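Agglutinin alpha chain (Artocarpus integer, PDB 4R6R) binds D-galactose and the T-antigen disaccharide Gal-beta1,3-GalNAc as a lectin and selectively recognises human IgA-1. Local coordinates at residues A[61-66]-A[88-93]. Residues are numbered along the deposited sequence; the frame is centred on the assembly and turned at random.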
ATOM      1  N   PRO A  61     -12.014  15.893  -6.598  1.00 20.07           N
ATOM      2  CA  PRO A  61     -10.732  15.202  -6.506  1.00 19.04           C
ATOM      3  C   PRO A  61      -9.657  15.612  -7.484  1.00 19.26           C
ATOM      4  O   PRO A  61      -8.549  15.074  -7.449  1.00 19.93           O
ATOM      5  CB  PRO A  61     -11.132  13.731  -6.774  1.00 21.05           C
ATOM      6  CG  PRO A  61     -12.169  13.932  -7.876  1.00 20.91           C
ATOM      7  CD  PRO A  61     -13.004  15.102  -7.389  1.00 23.15           C
ATOM      8  N   SER A  62      -9.909  16.602  -8.341  1.00 18.39           N
ATOM      9  CA  SER A  62      -8.858  16.929  -9.306  1.00 20.25           C
ATOM     10  C   SER A  62      -7.713  17.727  -8.721  1.00 19.74           C
ATOM     11  O   SER A  62      -6.574  17.669  -9.234  1.00 20.85           O
ATOM     12  CB  SER A  62      -9.473  17.668 -10.514  1.00 22.14           C
ATOM     13  OG  SER A  62      -9.906  18.946 -10.161  1.00 23.92           O
ATOM     14  N   GLU A  63      -8.028  18.453  -7.639  1.00 18.20           N
ATOM     15  CA  GLU A  63      -7.014  19.261  -6.898  1.00 17.13           C
ATOM     16  C   GLU A  63      -6.536  18.537  -5.634  1.00 16.30           C
ATOM     17  O   GLU A  63      -7.382  18.080  -4.896  1.00 17.42           O
ATOM     18  CB  GLU A  63      -7.549  20.650  -6.508  1.00 17.83           C
ATOM     19  CG  GLU A  63      -6.489  21.512  -5.811  1.00 18.11           C
ATOM     20  CD  GLU A  63      -6.922  22.916  -5.465  1.00 17.64           C
ATOM     21  OE1 GLU A  63      -8.132  23.191  -5.469  1.00 18.87           O
ATOM     22  OE2 GLU A  63      -6.026  23.755  -5.179  1.00 18.45           O
ATOM     23  N   TYR A  64      -5.219  18.406  -5.443  1.00 14.78           N
ATOM     24  CA  TYR A  64      -4.711  17.731  -4.268  1.00 14.85           C
ATOM     25  C   TYR A  64      -3.376  18.347  -3.906  1.00 14.89           C
ATOM     26  O   TYR A  64      -2.638  18.883  -4.726  1.00 15.48           O
ATOM     27  CB  TYR A  64      -4.543  16.199  -4.534  1.00 15.25           C
ATOM     28  CG  TYR A  64      -3.684  15.899  -5.731  1.00 17.69           C
ATOM     29  CD1 TYR A  64      -2.312  15.809  -5.625  1.00 20.83           C
ATOM     30  CD2 TYR A  64      -4.269  15.808  -7.014  1.00 20.87           C
ATOM     31  CE1 TYR A  64      -1.513  15.573  -6.748  1.00 23.42           C
ATOM     32  CE2 TYR A  64      -3.482  15.580  -8.126  1.00 22.86           C
ATOM     33  CZ  TYR A  64      -2.131  15.499  -7.988  1.00 24.43           C
ATOM     34  OH  TYR A  64      -1.352  15.256  -9.099  1.00 31.34           O
ATOM     35  N   ILE A  65      -3.055  18.216  -2.615  1.00 13.51           N
ATOM     36  CA  ILE A  65      -1.789  18.769  -2.045  1.00 14.03           C
ATOM     37  C   ILE A  65      -0.572  17.977  -2.581  1.00 13.03           C
ATOM     38  O   ILE A  65      -0.572  16.758  -2.543  1.00 13.61           O
ATOM     39  CB  ILE A  65      -1.830  18.784  -0.516  1.00 15.43           C
ATOM     40  CG1 ILE A  65      -2.930  19.749  -0.058  1.00 14.65           C
ATOM     41  CG2 ILE A  65      -0.455  19.183   0.062  1.00 15.57           C
ATOM     42  CD1 ILE A  65      -3.385  19.471   1.388  1.00 15.50           C
ATOM     43  N   MET A  66       0.405  18.736  -3.056  1.00 13.54           N
ATOM     44  CA  MET A  66       1.699  18.216  -3.536  1.00 15.72           C
ATOM     45  C   MET A  66       2.853  18.507  -2.596  1.00 16.28           C
ATOM     46  O   MET A  66       3.891  17.872  -2.630  1.00 15.45           O
ATOM     47  CB  MET A  66       1.988  18.741  -4.970  1.00 19.82           C
ATOM     48  CG  MET A  66       0.977  18.222  -5.989  1.00 23.48           C
ATOM     49  SD  MET A  66       1.382  18.897  -7.648  1.00 31.45           S
ATOM     50  CE  MET A  66       2.917  18.037  -8.134  1.00 32.18           C
ATOM     51  N   THR A  88      -0.765  22.879  -4.011  1.00 15.75           N
ATOM     52  CA  THR A  88      -1.478  21.806  -4.706  1.00 15.50           C
ATOM     53  C   THR A  88      -1.053  21.852  -6.151  1.00 16.49           C
ATOM     54  O   THR A  88      -0.197  22.682  -6.547  1.00 19.75           O
ATOM     55  CB  THR A  88      -3.025  21.932  -4.677  1.00 15.95           C
ATOM     56  OG1 THR A  88      -3.456  23.085  -5.396  1.00 15.50           O
ATOM     57  CG2 THR A  88      -3.556  22.197  -3.265  1.00 15.84           C
ATOM     58  N   ASN A  89      -1.625  20.923  -6.918  1.00 17.19           N
ATOM     59  CA  ASN A  89      -1.388  20.898  -8.376  1.00 19.38           C
ATOM     60  C   ASN A  89      -1.975  22.100  -9.068  1.00 21.98           C
ATOM     61  O   ASN A  89      -1.689  22.318 -10.256  1.00 25.66           O
ATOM     62  CB  ASN A  89      -1.866  19.582  -9.004  1.00 20.15           C
ATOM     63  CG  ASN A  89      -3.328  19.301  -8.733  1.00 21.07           C
ATOM     64  OD1 ASN A  89      -3.878  19.646  -7.677  1.00 18.54           O
ATOM     65  ND2 ASN A  89      -3.966  18.674  -9.669  1.00 21.18           N
ATOM     66  N   LYS A  90      -2.799  22.890  -8.391  1.00 22.10           N
ATOM     67  CA  LYS A  90      -3.461  24.037  -9.007  1.00 22.45           C
ATOM     68  C   LYS A  90      -2.955  25.370  -8.508  1.00 26.19           C
ATOM     69  O   LYS A  90      -2.872  26.321  -9.262  1.00 24.53           O
ATOM     70  CB  LYS A  90      -4.982  23.917  -8.812  1.00 24.13           C
ATOM     71  CG  LYS A  90      -5.583  22.618  -9.367  1.00 27.37           C
ATOM     72  CD  LYS A  90      -5.294  22.375 -10.849  1.00 31.27           C
ATOM     73  CE  LYS A  90      -5.802  21.013 -11.308  1.00 34.82           C
ATOM     74  NZ  LYS A  90      -7.175  21.099 -11.877  1.00 40.02           N
ATOM     75  N   LYS A  91      -2.626  25.489  -7.225  1.00 21.14           N
ATOM     76  CA  LYS A  91      -2.140  26.768  -6.698  1.00 22.94           C
ATOM     77  C   LYS A  91      -1.541  26.633  -5.312  1.00 20.90           C
ATOM     78  O   LYS A  91      -1.482  25.512  -4.792  1.00 18.58           O
ATOM     79  CB  LYS A  91      -3.242  27.802  -6.695  1.00 28.02           C
ATOM     80  CG  LYS A  91      -4.275  27.480  -5.649  1.00 27.76           C
ATOM     81  CD  LYS A  91      -5.463  28.446  -5.740  1.00 32.37           C
ATOM     82  CE  LYS A  91      -5.118  29.754  -5.047  1.00 37.71           C
ATOM     83  NZ  LYS A  91      -5.712  30.906  -5.779  1.00 43.94           N
ATOM     84  N   THR A  92      -1.077  27.724  -4.732  1.00 19.98           N
ATOM     85  CA  THR A  92      -0.370  27.709  -3.429  1.00 19.24           C
ATOM     86  C   THR A  92      -1.266  28.490  -2.512  1.00 19.58           C
ATOM     87  O   THR A  92      -1.783  29.574  -2.897  1.00 20.96           O
ATOM     88  CB  THR A  92       1.029  28.354  -3.533  1.00 18.61           C
ATOM     89  OG1 THR A  92       1.803  27.528  -4.440  1.00 22.19           O
ATOM     90  CG2 THR A  92       1.742  28.414  -2.149  1.00 21.77           C
ATOM     91  N   TYR A  93      -1.450  27.942  -1.284  1.00 16.72           N
ATOM     92  CA  TYR A  93      -2.229  28.571  -0.225  1.00 16.28           C
ATOM     93  C   TYR A  93      -1.271  28.839   0.912  1.00 15.52           C
ATOM     94  O   TYR A  93      -0.673  27.889   1.512  1.00 15.45           O
ATOM     95  CB  TYR A  93      -3.286  27.569   0.278  1.00 17.79           C
ATOM     96  CG  TYR A  93      -4.259  27.153  -0.803  1.00 16.54           C
ATOM     97  CD1 TYR A  93      -4.015  26.032  -1.613  1.00 16.24           C
ATOM     98  CD2 TYR A  93      -5.443  27.841  -1.007  1.00 17.76           C
ATOM     99  CE1 TYR A  93      -4.908  25.629  -2.605  1.00 18.53           C
ATOM    100  CE2 TYR A  93      -6.320  27.460  -2.022  1.00 18.05           C
ATOM    101  CZ  TYR A  93      -6.062  26.318  -2.786  1.00 16.77           C
ATOM    102  OH  TYR A  93      -6.890  25.909  -3.807  1.00 20.09           O
TER
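Glu63 reaches from 61-66 to Thr88 and Tyr93, and Asn89 reaches back to the backbone of 61-66, where a loop enters one sheet of the beta-prism fold of jacalin, a worked example of how polar side chains extend the join between two strands beyond the last bridge of the ladder. OE2 of Glu63 accepts two hydroxyls: Thr88 OG1, 2.7 Å away, approaches its anti lone pair, while Tyr93 OH, also 2.7 Å from OE2, comes on the syn side, a little out of the carboxylate plane. That oxygen lies in the plane of the Tyr93 ring, at its edge, and ties together residues on both sides of the turn between strands 78-88 and 92-97. An extended chain, with CG anti to the backbone N (chi1 -177°), carries the buried carboxylate this far, and Lys90 packs its CB and CG along it.

Asn89 works in the other sense, using both the donor and the acceptor of its amide on backbone atoms. Its ND2 donates to Ser62 O (2.8 Å) in a nearly straight bond (167°), almost within the amide plane, whereas Tyr64 N meets OD1 at 2.9 Å from above the carbonyl plane. The same amide stacks on one face of the Tyr64 ring, CG 3.8 Å above it toward the rim and the planes 27° apart; Met66 SD rests against Asn89 CB. Asn89 N completes the set with a longer bond to Tyr64 O, beside the antiparallel, non-hydrogen-bonded pair Ile65-Thr88.

In the second shell, Asp59 N binds Glu63 OE1, and Leu58 packs against Glu63, Thr88 and Tyr93. Thr88 N bonds to Lys91 O, and Thr88 OG1, while donating to Glu63 OE2, accepts from Lys90 N (an ST turn) and Lys91 N (an ST motif), each 3.1 Å from OG1.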